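Local structure of 4-hydroxy-tetrahydrodipicolinate synthase (Methylacidiphilum fumariolicum SolV, 6T3T) at residues T89-V103 with F119-Y133. The protein probably catalyses the condensation of pyruvate with aspartate beta-semialdehyde to 4-hydroxy-tetrahydrodipicolinate, a step of lysine biosynthesis. Residues are numbered along the deposited sequence; the frame is centred on the assembly and turned at random.
Sequences TKEAEKIGVDGVLLV and FSAIAASTSLPILLY. With SO4 (sulfate ion), chain E.
Glu93 spends both carboxylate oxygens on the turn ahead of the neighbouring strand: OE1 accepts from Thr126 OG1 at 2.9 Å and OE2 from Ser127 OG at 3.0 Å. Both hydroxyls approach from above the same side of the carboxylate plane, and together restrain its rotation. An extended chain, with CG anti to the backbone N (chi1 -174°), carries the carboxylate that far. Thr126 OG1 also accepts from Leu128 N, closing an ST turn, and Leu128 CD1 packs at 3.5 Å against Glu93 CB as the side chains pass in opposite directions. This turn leads into strand 130-134 of the beta-alpha-beta unit in which helix 112-125 links the fourth and fifth strands of the TIM barrel. Strands 99-103 and 130-134 pair in parallel: Val100 N donates to Pro129 O, and Val100 O receives Leu131 N in a nearly straight bond (178°). On the helix-facing side of the sheet, with Val100 and Ile130, Leu102 CD1 presses tightly on Ile122 CG2 at 3.5 Å, while Leu102 CB meets the edge of the Phe119 ring. Leu101 and Val103 point to the barrel interior and pack on Tyr133, the predicted proton donor/acceptor. The Tyr133 side chain lies close to that of Lys162, the predicted Schiff-base lysine, and packs on Tyr107 of the second subunit; Tyr133 OH is 3.3 Å from O3 of a sulfate, probably from the crystallisation liquor, hydrogen-bonded to Thr44 and Thr45.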
ATOM      1  N   THR A  89     -22.114  20.972  14.700  1.00 18.79           N
ATOM      2  CA  THR A  89     -23.156  20.059  15.161  1.00 24.17           C
ATOM      3  C   THR A  89     -24.235  20.802  15.934  1.00 23.30           C
ATOM      4  O   THR A  89     -25.430  20.535  15.766  1.00 17.40           O
ATOM      5  CB  THR A  89     -22.550  18.950  16.014  1.00 21.75           C
ATOM      6  OG1 THR A  89     -21.598  18.231  15.220  1.00 19.99           O
ATOM      7  CG2 THR A  89     -23.647  17.993  16.497  1.00 23.72           C
ATOM      8  N   LYS A  90     -23.844  21.763  16.766  1.00 22.26           N
ATOM      9  CA  LYS A  90     -24.859  22.494  17.509  1.00 18.96           C
ATOM     10  C   LYS A  90     -25.732  23.303  16.571  1.00 22.28           C
ATOM     11  O   LYS A  90     -26.949  23.383  16.763  1.00 24.30           O
ATOM     12  CB  LYS A  90     -24.197  23.378  18.549  1.00 23.46           C
ATOM     13  CG  LYS A  90     -23.755  22.568  19.771  1.00 31.62           C
ATOM     14  CD  LYS A  90     -22.671  23.289  20.554  1.00 34.67           C
ATOM     15  CE  LYS A  90     -22.431  22.626  21.884  1.00 35.70           C
ATOM     16  NZ  LYS A  90     -22.598  23.613  22.987  1.00 39.03           N
ATOM     17  N   GLU A  91     -25.142  23.872  15.522  1.00 20.11           N
ATOM     18  CA  GLU A  91     -25.955  24.607  14.568  1.00 23.10           C
ATOM     19  C   GLU A  91     -26.959  23.697  13.879  1.00 26.07           C
ATOM     20  O   GLU A  91     -28.122  24.084  13.682  1.00 22.84           O
ATOM     21  CB  GLU A  91     -25.069  25.319  13.555  1.00 30.38           C
ATOM     22  CG  GLU A  91     -24.264  26.429  14.188  1.00 30.87           C
ATOM     23  CD  GLU A  91     -25.152  27.483  14.844  1.00 40.11           C
ATOM     24  OE1 GLU A  91     -26.165  27.881  14.227  1.00 28.60           O
ATOM     25  OE2 GLU A  91     -24.840  27.899  15.991  1.00 49.76           O
ATOM     26  N   ALA A  92     -26.548  22.471  13.544  1.00 23.36           N
ATOM     27  CA  ALA A  92     -27.483  21.538  12.920  1.00 23.72           C
ATOM     28  C   ALA A  92     -28.608  21.177  13.873  1.00 19.89           C
ATOM     29  O   ALA A  92     -29.758  20.988  13.453  1.00 21.98           O
ATOM     30  CB  ALA A  92     -26.754  20.270  12.465  1.00 20.90           C
ATOM     31  N   GLU A  93     -28.275  20.987  15.145  1.00 25.08           N
ATOM     32  CA  GLU A  93     -29.302  20.714  16.133  1.00 24.92           C
ATOM     33  C   GLU A  93     -30.286  21.883  16.241  1.00 23.29           C
ATOM     34  O   GLU A  93     -31.505  21.674  16.266  1.00 23.17           O
ATOM     35  CB  GLU A  93     -28.643  20.406  17.474  1.00 20.47           C
ATOM     36  CG  GLU A  93     -29.635  19.977  18.537  1.00 22.78           C
ATOM     37  CD  GLU A  93     -28.964  19.611  19.840  1.00 27.98           C
ATOM     38  OE1 GLU A  93     -27.722  19.686  19.921  1.00 31.90           O
ATOM     39  OE2 GLU A  93     -29.669  19.232  20.800  1.00 46.41           O
ATOM     40  N   LYS A  94     -29.789  23.121  16.214  1.00 24.17           N
ATOM     41  CA  LYS A  94     -30.714  24.258  16.273  1.00 26.26           C
ATOM     42  C   LYS A  94     -31.613  24.307  15.049  1.00 25.19           C
ATOM     43  O   LYS A  94     -32.782  24.678  15.158  1.00 24.56           O
ATOM     44  CB  LYS A  94     -29.964  25.583  16.408  1.00 21.76           C
ATOM     45  CG  LYS A  94     -29.384  25.811  17.789  1.00 35.23           C
ATOM     46  CD  LYS A  94     -28.546  27.104  17.845  1.00 39.36           C
ATOM     47  CE  LYS A  94     -27.600  27.087  19.045  1.00 42.05           C
ATOM     48  NZ  LYS A  94     -26.804  28.344  19.224  1.00 44.24           N
ATOM     49  N   ILE A  95     -31.088  23.943  13.872  1.00 25.69           N
ATOM     50  CA  ILE A  95     -31.933  23.871  12.679  1.00 26.70           C
ATOM     51  C   ILE A  95     -32.979  22.763  12.834  1.00 29.61           C
ATOM     52  O   ILE A  95     -34.113  22.887  12.339  1.00 29.50           O
ATOM     53  CB  ILE A  95     -31.059  23.700  11.413  1.00 27.98           C
ATOM     54  CG1 ILE A  95     -30.526  25.073  10.950  1.00 24.32           C
ATOM     55  CG2 ILE A  95     -31.824  22.996  10.297  1.00 25.23           C
ATOM     56  CD1 ILE A  95     -29.274  24.993  10.113  1.00 25.95           C
ATOM     57  N   GLY A  96     -32.624  21.666  13.504  1.00 27.96           N
ATOM     58  CA  GLY A  96     -33.594  20.622  13.816  1.00 27.39           C
ATOM     59  C   GLY A  96     -33.499  19.367  12.973  1.00 33.72           C
ATOM     60  O   GLY A  96     -34.523  18.787  12.606  1.00 41.83           O
ATOM     61  N   VAL A  97     -32.291  18.875  12.732  1.00 29.11           N
ATOM     62  CA  VAL A  97     -32.118  17.672  11.924  1.00 25.82           C
ATOM     63  C   VAL A  97     -32.356  16.443  12.793  1.00 27.78           C
ATOM     64  O   VAL A  97     -32.535  16.544  14.010  1.00 24.79           O
ATOM     65  CB  VAL A  97     -30.716  17.641  11.287  1.00 21.75           C
ATOM     66  CG1 VAL A  97     -30.472  18.891  10.460  1.00 19.97           C
ATOM     67  CG2 VAL A  97     -29.634  17.519  12.380  1.00 26.50           C
ATOM     68  N   ASP A  98     -32.357  15.266  12.181  1.00 20.75           N
ATOM     69  CA  ASP A  98     -32.510  14.057  12.967  1.00 24.27           C
ATOM     70  C   ASP A  98     -31.199  13.544  13.549  1.00 24.68           C
ATOM     71  O   ASP A  98     -31.246  12.787  14.521  1.00 23.80           O
ATOM     72  CB  ASP A  98     -33.147  12.981  12.106  1.00 27.12           C
ATOM     73  CG  ASP A  98     -34.434  13.444  11.506  1.00 28.34           C
ATOM     74  OD1 ASP A  98     -35.383  13.707  12.280  1.00 35.89           O
ATOM     75  OD2 ASP A  98     -34.474  13.630  10.270  1.00 25.79           O
ATOM     76  N   GLY A  99     -30.054  13.946  13.003  1.00 21.19           N
ATOM     77  CA  GLY A  99     -28.761  13.456  13.461  1.00 19.64           C
ATOM     78  C   GLY A  99     -27.656  14.049  12.610  1.00 16.36           C
ATOM     79  O   GLY A  99     -27.915  14.773  11.652  1.00 22.11           O
ATOM     80  N   VAL A 100     -26.402  13.694  12.928  1.00 19.60           N
ATOM     81  CA  VAL A 100     -25.263  14.236  12.189  1.00 20.94           C
ATOM     82  C   VAL A 100     -24.321  13.115  11.779  1.00 21.05           C
ATOM     83  O   VAL A 100     -24.266  12.058  12.410  1.00 16.67           O
ATOM     84  CB  VAL A 100     -24.463  15.319  12.955  1.00 21.60           C
ATOM     85  CG1 VAL A 100     -25.260  16.606  13.072  1.00 22.06           C
ATOM     86  CG2 VAL A 100     -23.979  14.816  14.327  1.00 19.48           C
ATOM     87  N   LEU A 101     -23.623  13.339  10.667  1.00 20.11           N
ATOM     88  CA  LEU A 101     -22.575  12.448  10.186  1.00 21.74           C
ATOM     89  C   LEU A 101     -21.233  13.119  10.426  1.00 21.40           C
ATOM     90  O   LEU A 101     -20.991  14.214   9.918  1.00 23.41           O
ATOM     91  CB  LEU A 101     -22.746  12.160   8.695  1.00 22.39           C
ATOM     92  CG  LEU A 101     -21.774  11.186   8.047  1.00 23.79           C
ATOM     93  CD1 LEU A 101     -22.177   9.774   8.451  1.00 21.89           C
ATOM     94  CD2 LEU A 101     -21.756  11.328   6.522  1.00 30.30           C
ATOM     95  N   LEU A 102     -20.344  12.449  11.164  1.00 18.39           N
ATOM     96  CA  LEU A 102     -19.062  13.028  11.578  1.00 21.66           C
ATOM     97  C   LEU A 102     -17.912  12.264  10.905  1.00 19.60           C
ATOM     98  O   LEU A 102     -17.562  11.159  11.318  1.00 19.24           O
ATOM     99  CB  LEU A 102     -18.922  13.003  13.102  1.00 19.16           C
ATOM    100  CG  LEU A 102     -19.942  13.818  13.935  1.00 21.58           C
ATOM    101  CD1 LEU A 102     -19.814  13.521  15.443  1.00 18.82           C
ATOM    102  CD2 LEU A 102     -19.819  15.320  13.677  1.00 17.82           C
ATOM    103  N   VAL A 103     -17.336  12.850   9.857  1.00 18.37           N
ATOM    104  CA  VAL A 103     -16.136  12.266   9.264  1.00 19.84           C
ATOM    105  C   VAL A 103     -15.018  12.298  10.293  1.00 21.31           C
ATOM    106  O   VAL A 103     -14.928  13.219  11.125  1.00 17.62           O
ATOM    107  CB  VAL A 103     -15.727  13.040   7.997  1.00 22.38           C
ATOM    108  CG1 VAL A 103     -15.157  14.426   8.382  1.00 15.85           C
ATOM    109  CG2 VAL A 103     -14.698  12.239   7.167  1.00 16.51           C
ATOM    110  N   PHE A 119     -14.333  12.341  19.018  1.00 16.02           N
ATOM    111  CA  PHE A 119     -15.727  11.947  18.863  1.00 19.03           C
ATOM    112  C   PHE A 119     -16.464  11.986  20.203  1.00 22.17           C
ATOM    113  O   PHE A 119     -17.614  12.442  20.258  1.00 18.64           O
ATOM    114  CB  PHE A 119     -15.820  10.563  18.204  1.00 19.12           C
ATOM    115  CG  PHE A 119     -15.469  10.562  16.710  1.00 15.59           C
ATOM    116  CD1 PHE A 119     -16.256  11.253  15.797  1.00 19.63           C
ATOM    117  CD2 PHE A 119     -14.378   9.851  16.228  1.00 15.82           C
ATOM    118  CE1 PHE A 119     -15.953  11.255  14.432  1.00 14.21           C
ATOM    119  CE2 PHE A 119     -14.065   9.844  14.843  1.00 16.65           C
ATOM    120  CZ  PHE A 119     -14.848  10.571  13.961  1.00 12.14           C
ATOM    121  N   SER A 120     -15.796  11.612  21.312  1.00 19.18           N
ATOM    122  CA  SER A 120     -16.469  11.680  22.614  1.00 21.75           C
ATOM    123  C   SER A 120     -16.857  13.111  22.967  1.00 18.29           C
ATOM    124  O   SER A 120     -17.957  13.349  23.477  1.00 24.54           O
ATOM    125  CB  SER A 120     -15.605  11.102  23.726  1.00 20.11           C
ATOM    126  OG  SER A 120     -15.353   9.730  23.514  1.00 23.19           O
ATOM    127  N   ALA A 121     -15.977  14.068  22.701  1.00 16.55           N
ATOM    128  CA  ALA A 121     -16.277  15.455  23.021  1.00 21.05           C
ATOM    129  C   ALA A 121     -17.470  15.961  22.220  1.00 21.64           C
ATOM    130  O   ALA A 121     -18.304  16.684  22.758  1.00 20.96           O
ATOM    131  CB  ALA A 121     -15.053  16.334  22.767  1.00 13.89           C
ATOM    132  N   ILE A 122     -17.559  15.590  20.928  1.00 19.15           N
ATOM    133  CA  ILE A 122     -18.692  16.002  20.092  1.00 21.73           C
ATOM    134  C   ILE A 122     -19.971  15.318  20.556  1.00 22.75           C
ATOM    135  O   ILE A 122     -21.020  15.956  20.695  1.00 22.41           O
ATOM    136  CB  ILE A 122     -18.430  15.704  18.602  1.00 19.58           C
ATOM    137  CG1 ILE A 122     -17.150  16.384  18.108  1.00 19.13           C
ATOM    138  CG2 ILE A 122     -19.668  16.139  17.754  1.00 17.70           C
ATOM    139  CD1 ILE A 122     -16.565  15.762  16.807  1.00 14.56           C
ATOM    140  N   ALA A 123     -19.898  14.010  20.819  1.00 17.34           N
ATOM    141  CA  ALA A 123     -21.072  13.297  21.305  1.00 25.56           C
ATOM    142  C   ALA A 123     -21.609  13.913  22.595  1.00 25.75           C
ATOM    143  O   ALA A 123     -22.828  14.076  22.755  1.00 23.51           O
ATOM    144  CB  ALA A 123     -20.724  11.826  21.525  1.00 21.56           C
ATOM    145  N   ALA A 124     -20.715  14.262  23.523  1.00 27.31           N
ATOM    146  CA  ALA A 124     -21.132  14.851  24.796  1.00 23.80           C
ATOM    147  C   ALA A 124     -21.757  16.231  24.634  1.00 27.65           C
ATOM    148  O   ALA A 124     -22.493  16.683  25.522  1.00 22.99           O
ATOM    149  CB  ALA A 124     -19.936  14.948  25.737  1.00 20.53           C
ATOM    150  N   SER A 125     -21.461  16.926  23.543  1.00 21.88           N
ATOM    151  CA  SER A 125     -21.980  18.267  23.391  1.00 21.90           C
ATOM    152  C   SER A 125     -23.397  18.289  22.851  1.00 27.38           C
ATOM    153  O   SER A 125     -24.013  19.358  22.859  1.00 25.12           O
ATOM    154  CB  SER A 125     -21.081  19.081  22.462  1.00 23.20           C
ATOM    155  OG  SER A 125     -21.246  18.635  21.136  1.00 22.28           O
ATOM    156  N   THR A 126     -23.939  17.148  22.403  1.00 25.94           N
ATOM    157  CA  THR A 126     -25.215  17.160  21.702  1.00 25.51           C
ATOM    158  C   THR A 126     -26.092  15.995  22.132  1.00 20.15           C
ATOM    159  O   THR A 126     -25.596  14.938  22.523  1.00 21.81           O
ATOM    160  CB  THR A 126     -25.002  17.104  20.187  1.00 24.47           C
ATOM    161  OG1 THR A 126     -26.270  17.171  19.552  1.00 26.30           O
ATOM    162  CG2 THR A 126     -24.312  15.794  19.761  1.00 24.29           C
ATOM    163  N   SER A 127     -27.407  16.189  22.038  1.00 23.35           N
ATOM    164  CA  SER A 127     -28.346  15.086  22.205  1.00 24.57           C
ATOM    165  C   SER A 127     -28.680  14.392  20.890  1.00 21.75           C
ATOM    166  O   SER A 127     -29.400  13.385  20.901  1.00 28.88           O
ATOM    167  CB  SER A 127     -29.646  15.565  22.860  1.00 31.75           C
ATOM    168  OG  SER A 127     -30.259  16.549  22.055  1.00 31.49           O
ATOM    169  N   LEU A 128     -28.192  14.904  19.768  1.00 21.21           N
ATOM    170  CA  LEU A 128     -28.481  14.288  18.478  1.00 24.07           C
ATOM    171  C   LEU A 128     -27.840  12.899  18.372  1.00 21.19           C
ATOM    172  O   LEU A 128     -26.737  12.670  18.896  1.00 21.67           O
ATOM    173  CB  LEU A 128     -27.968  15.179  17.344  1.00 19.81           C
ATOM    174  CG  LEU A 128     -28.764  16.462  17.096  1.00 21.27           C
ATOM    175  CD1 LEU A 128     -28.113  17.250  15.977  1.00 23.65           C
ATOM    176  CD2 LEU A 128     -30.209  16.141  16.762  1.00 23.69           C
ATOM    177  N   PRO A 129     -28.499  11.954  17.705  1.00 21.67           N
ATOM    178  CA  PRO A 129     -27.800  10.725  17.297  1.00 22.27           C
ATOM    179  C   PRO A 129     -26.670  11.066  16.340  1.00 20.09           C
ATOM    180  O   PRO A 129     -26.766  12.012  15.557  1.00 18.31           O
ATOM    181  CB  PRO A 129     -28.891   9.904  16.595  1.00 22.12           C
ATOM    182  CG  PRO A 129     -30.190  10.486  17.113  1.00 21.54           C
ATOM    183  CD  PRO A 129     -29.911  11.948  17.279  1.00 22.38           C
ATOM    184  N   ILE A 130     -25.607  10.255  16.384  1.00 21.93           N
ATOM    185  CA  ILE A 130     -24.389  10.494  15.616  1.00 18.72           C
ATOM    186  C   ILE A 130     -24.046   9.265  14.780  1.00 24.20           C
ATOM    187  O   ILE A 130     -24.103   8.138  15.275  1.00 21.21           O
ATOM    188  CB  ILE A 130     -23.218  10.847  16.540  1.00 19.29           C
ATOM    189  CG1 ILE A 130     -23.311  12.335  16.922  1.00 19.06           C
ATOM    190  CG2 ILE A 130     -21.885  10.526  15.868  1.00 16.56           C
ATOM    191  CD1 ILE A 130     -22.675  12.648  18.220  1.00 19.79           C
ATOM    192  N   LEU A 131     -23.731   9.480  13.506  1.00 21.46           N
ATOM    193  CA  LEU A 131     -23.098   8.463  12.668  1.00 21.64           C
ATOM    194  C   LEU A 131     -21.630   8.839  12.496  1.00 18.65           C
ATOM    195  O   LEU A 131     -21.323   9.959  12.076  1.00 16.89           O
ATOM    196  CB  LEU A 131     -23.794   8.353  11.306  1.00 18.09           C
ATOM    197  CG  LEU A 131     -25.240   7.843  11.208  1.00 19.62           C
ATOM    198  CD1 LEU A 131     -25.790   8.146   9.819  1.00 20.19           C
ATOM    199  CD2 LEU A 131     -25.342   6.331  11.464  1.00 17.50           C
ATOM    200  N   LEU A 132     -20.734   7.930  12.865  1.00 17.14           N
ATOM    201  CA  LEU A 132     -19.324   8.082  12.551  1.00 18.67           C
ATOM    202  C   LEU A 132     -19.120   7.871  11.059  1.00 20.18           C
ATOM    203  O   LEU A 132     -19.965   7.294  10.368  1.00 16.95           O
ATOM    204  CB  LEU A 132     -18.470   7.066  13.327  1.00 21.12           C
ATOM    205  CG  LEU A 132     -18.540   7.064  14.863  1.00 23.00           C
ATOM    206  CD1 LEU A 132     -17.624   5.991  15.458  1.00 14.52           C
ATOM    207  CD2 LEU A 132     -18.221   8.472  15.448  1.00 19.69           C
ATOM    208  N   TYR A 133     -17.981   8.332  10.551  1.00 20.41           N
ATOM    209  CA  TYR A 133     -17.720   8.178   9.128  1.00 15.93           C
ATOM    210  C   TYR A 133     -16.238   7.880   8.934  1.00 18.53           C
ATOM    211  O   TYR A 133     -15.394   8.758   9.105  1.00 19.31           O
ATOM    212  CB  TYR A 133     -18.187   9.416   8.375  1.00 16.80           C
ATOM    213  CG  TYR A 133     -17.939   9.488   6.885  1.00 14.50           C
ATOM    214  CD1 TYR A 133     -17.619   8.367   6.134  1.00 20.74           C
ATOM    215  CD2 TYR A 133     -18.062  10.701   6.233  1.00 23.29           C
ATOM    216  CE1 TYR A 133     -17.391   8.464   4.775  1.00 20.09           C
ATOM    217  CE2 TYR A 133     -17.855  10.814   4.882  1.00 20.80           C
ATOM    218  CZ  TYR A 133     -17.518   9.706   4.155  1.00 23.22           C
ATOM    219  OH  TYR A 133     -17.312   9.874   2.812  1.00 26.19           O
TER
HETATM  220  S   SO4 E 401     -20.350  11.966   1.788  1.00 36.42           S
HETATM  221  O1  SO4 E 401     -20.926  12.893   0.809  1.00 32.91           O
HETATM  222  O2  SO4 E 401     -21.253  11.699   2.899  1.00 29.15           O
HETATM  223  O3  SO4 E 401     -19.181  12.578   2.409  1.00 35.25           O
HETATM  224  O4  SO4 E 401     -20.047  10.724   1.092  1.00 44.56           O